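Microcin B17-processing protein McbD (Escherichia coli str. K-12 substr. MG1655, PDB 6GRH) helps convert the inactive microcin B17 precursor McbA into the active peptide antibiotic, working in an assembly with the processing proteins McbB and McbC. Local coordinates at residues R24-I32 with S42-S50; T89-S97 with L364-N375. The protein carries 1 engineered substitution. One frame throughout, in Å; residues are numbered along the deposited sequence.

Contact 1 (R24-I32 with S42-S50)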
loop_
_atom_site.group_PDB
_atom_site.type_symbol
_atom_site.label_atom_id
_atom_site.label_comp_id
_atom_site.label_asym_id
_atom_site.label_seq_id
_atom_site.Cartn_x
_atom_site.Cartn_y
_atom_site.Cartn_z
ATOM N N ARG E 24 7.338 -1.814 -26.527
ATOM C CA ARG E 24 5.893 -1.986 -26.487
ATOM C C ARG E 24 5.338 -2.552 -27.797
ATOM O O ARG E 24 4.279 -3.181 -27.795
ATOM C CB ARG E 24 5.170 -0.679 -26.124
ATOM C CG ARG E 24 5.114 0.352 -27.224
ATOM C CD ARG E 24 4.449 1.635 -26.772
ATOM N NE ARG E 24 4.139 2.458 -27.927
ATOM C CZ ARG E 24 3.037 2.344 -28.671
ATOM N NH1 ARG E 24 2.079 1.470 -28.366
ATOM N NH2 ARG E 24 2.871 3.143 -29.713
ATOM N N ASN E 25 6.076 -2.339 -28.879
ATOM C CA ASN E 25 5.737 -2.890 -30.177
ATOM C C ASN E 25 6.221 -4.291 -30.503
ATOM O O ASN E 25 5.964 -4.762 -31.592
ATOM C CB ASN E 25 6.156 -1.895 -31.272
ATOM C CG ASN E 25 5.344 -0.631 -31.211
ATOM O OD1 ASN E 25 4.124 -0.707 -31.091
ATOM N ND2 ASN E 25 6.000 0.527 -31.236
ATOM N N MET E 26 6.915 -4.977 -29.599
ATOM C CA MET E 26 7.221 -6.377 -29.848
ATOM C C MET E 26 6.081 -7.215 -29.281
ATOM O O MET E 26 5.370 -6.761 -28.378
ATOM C CB MET E 26 8.575 -6.783 -29.284
ATOM C CG MET E 26 9.763 -6.343 -30.169
ATOM S SD MET E 26 9.870 -7.218 -31.754
ATOM C CE MET E 26 11.455 -6.696 -32.438
ATOM N N PRO E 27 5.877 -8.427 -29.825
ATOM C CA PRO E 27 4.844 -9.310 -29.273
ATOM C C PRO E 27 5.190 -9.735 -27.851
ATOM O O PRO E 27 6.337 -9.726 -27.470
ATOM C CB PRO E 27 4.821 -10.514 -30.216
ATOM C CG PRO E 27 5.954 -10.365 -31.151
ATOM C CD PRO E 27 6.540 -8.991 -31.013
ATOM N N THR E 28 4.164 -10.042 -27.081
ATOM C CA THR E 28 4.313 -10.593 -25.766
ATOM C C THR E 28 4.559 -12.081 -25.939
ATOM O O THR E 28 3.938 -12.712 -26.794
ATOM C CB THR E 28 3.027 -10.360 -24.950
ATOM O OG1 THR E 28 2.879 -8.960 -24.705
ATOM C CG2 THR E 28 3.040 -11.092 -23.597
ATOM N N PHE E 29 5.419 -12.627 -25.074
ATOM C CA PHE E 29 5.769 -14.020 -25.048
ATOM C C PHE E 29 5.405 -14.555 -23.675
ATOM O O PHE E 29 5.797 -13.964 -22.655
ATOM C CB PHE E 29 7.265 -14.144 -25.271
ATOM C CG PHE E 29 7.780 -15.559 -25.224
ATOM C CD1 PHE E 29 7.705 -16.397 -26.351
ATOM C CD2 PHE E 29 8.360 -16.065 -24.057
ATOM C CE1 PHE E 29 8.187 -17.705 -26.297
ATOM C CE2 PHE E 29 8.863 -17.362 -24.010
ATOM C CZ PHE E 29 8.780 -18.181 -25.129
ATOM N N SER E 30 4.653 -15.648 -23.644
ATOM C CA SER E 30 4.249 -16.294 -22.386
ATOM C C SER E 30 4.639 -17.751 -22.451
ATOM O O SER E 30 4.537 -18.367 -23.498
ATOM C CB SER E 30 2.741 -16.178 -22.145
ATOM O OG SER E 30 2.345 -14.822 -21.976
ATOM N N GLN E 31 5.060 -18.303 -21.314
ATOM C CA GLN E 31 5.601 -19.641 -21.305
ATOM C C GLN E 31 5.198 -20.382 -20.027
ATOM O O GLN E 31 5.127 -19.783 -18.956
ATOM C CB GLN E 31 7.119 -19.559 -21.433
ATOM C CG GLN E 31 7.815 -20.899 -21.517
ATOM C CD GLN E 31 9.285 -20.789 -21.899
ATOM O OE1 GLN E 31 9.659 -21.123 -23.006
ATOM N NE2 GLN E 31 10.105 -20.323 -20.987
ATOM N N ILE E 32 4.895 -21.669 -20.176
ATOM C CA ILE E 32 4.680 -22.569 -19.069
ATOM C C ILE E 32 5.787 -23.622 -19.053
ATOM O O ILE E 32 6.050 -24.246 -20.065
ATOM C CB ILE E 32 3.288 -23.210 -19.140
ATOM C CG1 ILE E 32 2.249 -22.117 -18.863
ATOM C CG2 ILE E 32 3.154 -24.366 -18.149
ATOM C CD1 ILE E 32 0.824 -22.497 -19.115
ATOM N N SER E 42 4.608 -22.505 -25.068
ATOM C CA SER E 42 4.604 -21.056 -25.188
ATOM C C SER E 42 3.744 -20.541 -26.337
ATOM O O SER E 42 3.345 -21.297 -27.202
ATOM C CB SER E 42 6.031 -20.577 -25.377
ATOM O OG SER E 42 6.532 -21.066 -26.597
ATOM N N ALA E 43 3.488 -19.246 -26.304
ATOM C CA ALA E 43 2.755 -18.547 -27.340
ATOM C C ALA E 43 3.205 -17.115 -27.338
ATOM O O ALA E 43 3.620 -16.565 -26.304
ATOM C CB ALA E 43 1.265 -18.615 -27.103
ATOM N N ALA E 44 3.050 -16.485 -28.486
ATOM C CA ALA E 44 3.391 -15.102 -28.627
ATOM C C ALA E 44 2.326 -14.392 -29.428
ATOM O O ALA E 44 1.685 -14.992 -30.299
ATOM C CB ALA E 44 4.756 -14.968 -29.282
ATOM N N GLY E 45 2.162 -13.112 -29.131
ATOM C CA GLY E 45 1.272 -12.233 -29.872
ATOM C C GLY E 45 0.817 -11.084 -29.013
ATOM O O GLY E 45 1.553 -10.626 -28.130
ATOM N N GLU E 46 -0.408 -10.629 -29.260
ATOM C CA GLU E 46 -1.076 -9.703 -28.361
ATOM C C GLU E 46 -1.046 -10.320 -26.960
ATOM O O GLU E 46 -1.106 -11.543 -26.825
ATOM C CB GLU E 46 -2.504 -9.446 -28.830
ATOM C CG GLU E 46 -3.292 -8.449 -27.978
ATOM C CD GLU E 46 -4.097 -9.111 -26.841
ATOM O OE1 GLU E 46 -4.544 -10.278 -27.022
ATOM O OE2 GLU E 46 -4.282 -8.461 -25.774
ATOM N N THR E 47 -0.950 -9.478 -25.933
ATOM C CA THR E 47 -0.762 -9.963 -24.560
ATOM C C THR E 47 -1.714 -11.073 -24.106
ATOM O O THR E 47 -1.268 -12.151 -23.670
ATOM C CB THR E 47 -0.810 -8.795 -23.545
ATOM O OG1 THR E 47 0.255 -7.886 -23.827
ATOM C CG2 THR E 47 -0.625 -9.277 -22.136
ATOM N N LEU E 48 -3.011 -10.808 -24.160
ATOM C CA LEU E 48 -3.991 -11.792 -23.702
ATOM C C LEU E 48 -3.998 -13.076 -24.557
ATOM O O LEU E 48 -4.048 -14.163 -23.996
ATOM C CB LEU E 48 -5.390 -11.186 -23.607
ATOM C CG LEU E 48 -6.522 -12.118 -23.118
ATOM C CD1 LEU E 48 -6.287 -12.582 -21.687
ATOM C CD2 LEU E 48 -7.909 -11.474 -23.274
ATOM N N LYS E 49 -3.945 -12.945 -25.889
ATOM C CA LYS E 49 -3.801 -14.106 -26.789
ATOM C C LYS E 49 -2.542 -14.912 -26.473
ATOM O O LYS E 49 -2.555 -16.133 -26.580
ATOM C CB LYS E 49 -3.786 -13.696 -28.268
ATOM C CG LYS E 49 -5.153 -13.232 -28.753
ATOM C CD LYS E 49 -5.099 -12.598 -30.148
ATOM N N SER E 50 -1.456 -14.236 -26.082
ATOM C CA SER E 50 -0.220 -14.940 -25.721
ATOM C C SER E 50 -0.395 -15.758 -24.420
ATOM O O SER E 50 0.086 -16.895 -24.322
ATOM C CB SER E 50 0.933 -13.957 -25.571
ATOM O OG SER E 50 2.012 -14.511 -24.842
#
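Ser-30 holds OG beside its own backbone N (chi1 -64°), and Ser-50 turns OG the other way, anti to its N (chi1 162°), and the two hydroxyls meet at 2.9 Å between Ser-30 OG and Ser-50 OG. They lie where the antiparallel beta hairpin of strands 28-33 and 41-45 runs straight into helix 47-66, whose first turn folds back over the face carrying Thr-28 and Ser-30. Ser-30 OG donates to Ser-50 OG, which in turn donates a hydrogen bond to Ala-43 O from above the carbonyl plane. Ala-43 O also takes the nearly straight bond from Ser-30 N at 3.0 Å, so one carbonyl ties both strands to the helix. Thr-28 and Gly-45 form a second hydrogen-bonded pair, with Thr-28 N to Gly-45 O at 2.9 Å. Between these pairs Ala-44 CA leans on Thr-28 O at 3.1 Å, a CA-H...O contact.

On the opposite face the Phe-29 ring reaches along the partner strand, CZ lying 3.7 Å from Ser-42 CB while Ala-44 CB sits at the ring edge; helix 251-275 covers this side, and its Gln-264 binds Ser-42 OG. Glu-46 N-caps the helix, its carboxylate taking Leu-48 N and Lys-49 N from above its plane. Beside this start, Thr-47 OG1 is also bound by Arg-252 of an McbC chain, and Thr-28 OG1 by Lys-21. Across the contact these two threonine side chains cross obliquely, with 3.0 Å between Thr-28 OG1 and Thr-47 OG1.

Contact 2 (T89-S97 with L364-N375); sequences TEAFFQISS and LHMNNSGAININ
Two hydrogen bonds carry the polar side of this contact, both between the carboxamide of Gln-94 and the backbone of Asn-375. Asn-375 N donates to Gln-94 OE1 at 2.9 Å, on a lone pair in the carbonyl plane, and Gln-94 NE2 returns a bond to Asn-375 O, also 2.9 Å and close to the amide's own plane. With chi2 at 175° the glutamine chain is extended beyond CG and carries the amide out to this backbone. NE2 also donates to Glu-90 O one helical turn back, so three bonds fix the amide's rotation. Asn-375 CB lies 3.4 Å from Gln-94 OE1, while its OD1 is engaged by Thr-381 N.

The contact docks helix 82-95 on the loop that follows strand 350-358, within the YcaO family region; Asn-373 is the centre of an inverse gamma turn there.

Apolar packing fills the other side. Leu-364 CD1 touches Ala-91 CB at 3.8 Å and Ile-95 CD1 at 3.9 Å, the leucine and isoleucine crossing at about a right angle. Ile-95 CG2 meets Ala-371 CB at 3.7 Å. Ile-95 CG1 lies against the peptide joining Ile-372 to Asn-373; Asn-373 N, buried here, has no hydrogen-bond partner in the model. Behind this layer, bonds within the loop keep its shape: Asn-373 OD1 accepts from Leu-364 N while its ND2 donates to Phe-362 O, and His-365 NE2 donates to Ala-371 O at 2.7 Å.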
loop_
_atom_site.group_PDB
_atom_site.type_symbol
_atom_site.label_atom_id
_atom_site.label_comp_id
_atom_site.label_asym_id
_atom_site.label_seq_id
_atom_site.Cartn_x
_atom_site.Cartn_y
_atom_site.Cartn_z
ATOM N N THR E 89 -5.724 -49.659 -42.987
ATOM C CA THR E 89 -4.924 -50.834 -43.363
ATOM C C THR E 89 -3.878 -50.477 -44.410
ATOM O O THR E 89 -2.737 -50.876 -44.288
ATOM C CB THR E 89 -5.796 -51.976 -43.919
ATOM O OG1 THR E 89 -6.837 -52.284 -42.980
ATOM C CG2 THR E 89 -4.961 -53.220 -44.177
ATOM N N GLU E 90 -4.279 -49.717 -45.431
ATOM C CA GLU E 90 -3.355 -49.287 -46.486
ATOM C C GLU E 90 -2.319 -48.275 -45.975
ATOM O O GLU E 90 -1.181 -48.280 -46.447
ATOM C CB GLU E 90 -4.121 -48.752 -47.711
ATOM C CG GLU E 90 -4.950 -49.821 -48.456
ATOM C CD GLU E 90 -4.194 -51.118 -48.715
ATOM O OE1 GLU E 90 -3.263 -51.112 -49.543
ATOM O OE2 GLU E 90 -4.512 -52.166 -48.097
ATOM N N ALA E 91 -2.691 -47.439 -45.000
ATOM C CA ALA E 91 -1.713 -46.578 -44.326
ATOM C C ALA E 91 -0.709 -47.411 -43.524
ATOM O O ALA E 91 0.494 -47.286 -43.728
ATOM C CB ALA E 91 -2.398 -45.553 -43.423
ATOM N N PHE E 92 -1.214 -48.267 -42.639
ATOM C CA PHE E 92 -0.352 -49.109 -41.791
ATOM C C PHE E 92 0.532 -50.063 -42.602
ATOM O O PHE E 92 1.689 -50.284 -42.246
ATOM C CB PHE E 92 -1.172 -49.938 -40.787
ATOM C CG PHE E 92 -1.753 -49.153 -39.637
ATOM C CD1 PHE E 92 -0.989 -48.255 -38.909
ATOM C CD2 PHE E 92 -3.075 -49.357 -39.250
ATOM C CE1 PHE E 92 -1.542 -47.544 -37.844
ATOM C CE2 PHE E 92 -3.628 -48.662 -38.188
ATOM C CZ PHE E 92 -2.857 -47.755 -37.482
ATOM N N PHE E 93 0.007 -50.604 -43.699
ATOM C CA PHE E 93 0.803 -51.474 -44.579
ATOM C C PHE E 93 2.074 -50.799 -45.123
ATOM O O PHE E 93 3.076 -51.469 -45.320
ATOM C CB PHE E 93 -0.045 -52.005 -45.721
ATOM C CG PHE E 93 0.606 -53.117 -46.497
ATOM C CD1 PHE E 93 0.697 -54.395 -45.953
ATOM C CD2 PHE E 93 1.110 -52.896 -47.783
ATOM C CE1 PHE E 93 1.293 -55.426 -46.665
ATOM C CE2 PHE E 93 1.707 -53.925 -48.499
ATOM C CZ PHE E 93 1.796 -55.192 -47.939
ATOM N N GLN E 94 2.058 -49.478 -45.313
ATOM C CA GLN E 94 3.276 -48.748 -45.745
ATOM C C GLN E 94 4.216 -48.367 -44.598
ATOM O O GLN E 94 5.395 -48.103 -44.803
ATOM C CB GLN E 94 2.895 -47.453 -46.433
ATOM C CG GLN E 94 2.002 -47.611 -47.634
ATOM C CD GLN E 94 1.584 -46.262 -48.161
ATOM O OE1 GLN E 94 2.431 -45.426 -48.512
ATOM N NE2 GLN E 94 0.282 -46.021 -48.182
ATOM N N ILE E 95 3.675 -48.289 -43.399
ATOM C CA ILE E 95 4.397 -47.735 -42.258
ATOM C C ILE E 95 5.334 -48.778 -41.631
ATOM O O ILE E 95 6.494 -48.469 -41.360
ATOM C CB ILE E 95 3.395 -47.083 -41.283
ATOM C CG1 ILE E 95 2.774 -45.854 -41.988
ATOM C CG2 ILE E 95 4.068 -46.654 -39.982
ATOM C CD1 ILE E 95 1.618 -45.206 -41.265
ATOM N N SER E 96 4.847 -49.999 -41.418
ATOM C CA SER E 96 5.704 -51.119 -40.982
ATOM C C SER E 96 5.933 -52.090 -42.142
ATOM O O SER E 96 5.350 -51.942 -43.210
ATOM C CB SER E 96 5.059 -51.856 -39.806
ATOM O OG SER E 96 3.973 -52.674 -40.231
ATOM N N SER E 97 6.764 -53.103 -41.918
ATOM C CA SER E 97 6.917 -54.198 -42.880
ATOM C C SER E 97 5.883 -55.325 -42.666
ATOM O O SER E 97 5.963 -56.355 -43.328
ATOM C CB SER E 97 8.345 -54.766 -42.824
ATOM O OG SER E 97 8.589 -55.513 -41.636
ATOM N N LEU E 364 -0.135 -39.031 -42.154
ATOM C CA LEU E 364 -0.496 -39.269 -40.741
ATOM C C LEU E 364 0.382 -38.486 -39.767
ATOM O O LEU E 364 -0.026 -38.227 -38.641
ATOM C CB LEU E 364 -0.477 -40.775 -40.407
ATOM C CG LEU E 364 -1.734 -41.529 -40.852
ATOM C CD1 LEU E 364 -1.555 -43.026 -40.711
ATOM C CD2 LEU E 364 -2.975 -41.097 -40.091
ATOM N N HIS E 365 1.581 -38.129 -40.188
ATOM C CA HIS E 365 2.454 -37.290 -39.388
ATOM C C HIS E 365 3.438 -36.590 -40.324
ATOM O O HIS E 365 3.393 -36.827 -41.523
ATOM C CB HIS E 365 3.164 -38.147 -38.331
ATOM C CG HIS E 365 4.020 -39.228 -38.902
ATOM N ND1 HIS E 365 5.247 -38.979 -39.472
ATOM C CD2 HIS E 365 3.850 -40.570 -38.941
ATOM C CE1 HIS E 365 5.784 -40.118 -39.868
ATOM N NE2 HIS E 365 4.962 -41.102 -39.543
ATOM N N MET E 366 4.332 -35.761 -39.800
ATOM C CA MET E 366 5.148 -34.892 -40.658
ATOM C C MET E 366 6.621 -35.266 -40.807
ATOM O O MET E 366 7.399 -34.493 -41.385
ATOM C CB MET E 366 5.009 -33.427 -40.209
ATOM C CG MET E 366 5.797 -33.014 -38.985
ATOM S SD MET E 366 5.640 -31.236 -38.699
ATOM C CE MET E 366 6.665 -30.543 -39.986
ATOM N N ASN E 367 7.009 -36.431 -40.300
ATOM C CA ASN E 367 8.388 -36.901 -40.413
ATOM C C ASN E 367 8.561 -37.896 -41.574
ATOM O O ASN E 367 8.421 -39.099 -41.388
ATOM C CB ASN E 367 8.811 -37.546 -39.091
ATOM C CG ASN E 367 10.248 -38.016 -39.101
ATOM O OD1 ASN E 367 11.014 -37.707 -40.016
ATOM N ND2 ASN E 367 10.627 -38.766 -38.067
ATOM N N ASN E 368 8.891 -37.418 -42.767
ATOM C CA ASN E 368 9.076 -38.373 -43.870
ATOM C C ASN E 368 10.483 -39.045 -43.877
ATOM O O ASN E 368 10.761 -39.826 -44.761
ATOM C CB ASN E 368 8.606 -37.832 -45.245
ATOM C CG ASN E 368 9.011 -36.418 -45.483
ATOM O OD1 ASN E 368 8.171 -35.522 -45.673
ATOM N ND2 ASN E 368 10.312 -36.186 -45.408
ATOM N N SER E 369 11.338 -38.753 -42.883
ATOM C CA SER E 369 12.525 -39.585 -42.601
ATOM C C SER E 369 12.192 -40.824 -41.748
ATOM O O SER E 369 13.035 -41.684 -41.567
ATOM C CB SER E 369 13.628 -38.777 -41.906
ATOM O OG SER E 369 13.429 -38.717 -40.500
ATOM N N GLY E 370 10.986 -40.887 -41.190
ATOM C CA GLY E 370 10.563 -42.025 -40.378
ATOM C C GLY E 370 9.622 -42.897 -41.166
ATOM O O GLY E 370 9.664 -42.912 -42.372
ATOM N N ALA E 371 8.763 -43.611 -40.456
ATOM C CA ALA E 371 7.839 -44.569 -41.045
ATOM C C ALA E 371 6.494 -43.860 -41.321
ATOM O O ALA E 371 5.703 -43.590 -40.409
ATOM C CB ALA E 371 7.668 -45.745 -40.099
ATOM N N ILE E 372 6.250 -43.558 -42.592
ATOM C CA ILE E 372 5.155 -42.671 -42.991
ATOM C C ILE E 372 4.362 -43.259 -44.164
ATOM O O ILE E 372 4.898 -44.060 -44.951
ATOM C CB ILE E 372 5.720 -41.279 -43.358
ATOM C CG1 ILE E 372 4.602 -40.214 -43.363
ATOM C CG2 ILE E 372 6.469 -41.323 -44.693
ATOM C CD1 ILE E 372 5.112 -38.789 -43.395
ATOM N N ASN E 373 3.088 -42.884 -44.252
ATOM C CA ASN E 373 2.239 -43.299 -45.370
ATOM C C ASN E 373 2.456 -42.365 -46.576
ATOM O O ASN E 373 1.618 -41.538 -46.915
ATOM C CB ASN E 373 0.761 -43.445 -44.958
ATOM C CG ASN E 373 0.130 -42.155 -44.473
ATOM O OD1 ASN E 373 0.710 -41.418 -43.659
ATOM N ND2 ASN E 373 -1.094 -41.894 -44.940
ATOM N N ILE E 374 3.599 -42.545 -47.227
ATOM C CA ILE E 374 4.031 -41.706 -48.342
ATOM C C ILE E 374 3.043 -41.703 -49.532
ATOM O O ILE E 374 2.887 -40.676 -50.213
ATOM C CB ILE E 374 5.459 -42.113 -48.809
ATOM C CG1 ILE E 374 6.104 -41.015 -49.671
ATOM C CG2 ILE E 374 5.455 -43.458 -49.532
ATOM C CD1 ILE E 374 6.361 -39.719 -48.934
ATOM N N ASN E 375 2.366 -42.829 -49.753
ATOM C CA ASN E 375 1.375 -42.940 -50.824
ATOM C C ASN E 375 -0.012 -42.752 -50.232
ATOM O O ASN E 375 -0.474 -43.575 -49.441
ATOM C CB ASN E 375 1.490 -44.293 -51.521
ATOM C CG ASN E 375 2.844 -44.502 -52.185
ATOM O OD1 ASN E 375 3.536 -43.543 -52.544
ATOM N ND2 ASN E 375 3.220 -45.767 -52.376
#

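How the contacts relate
From the N terminus, the chain adds strands 4-5, 15-18 and 28-33 to an antiparallel sheet, and contact 1 closes a short loop of nine residues by pairing strand 28-33 with strand 41-45 and the start of helix 47-66. The chain then runs on through helix 82-95, where contact 2 opens; it closes after 266 intervening residues, in the loop after strand 350-358, enclosing the mixed sheet and much of the helical part of the fold. The two contacts are in series, neither nested nor crossed. They lie on opposite sides of the chain's centre. The centres of contact 1 and contact 2 are about 36 Å apart. Contact 1 also borders McbB and McbC chains, whereas contact 2 is internal to the subunit.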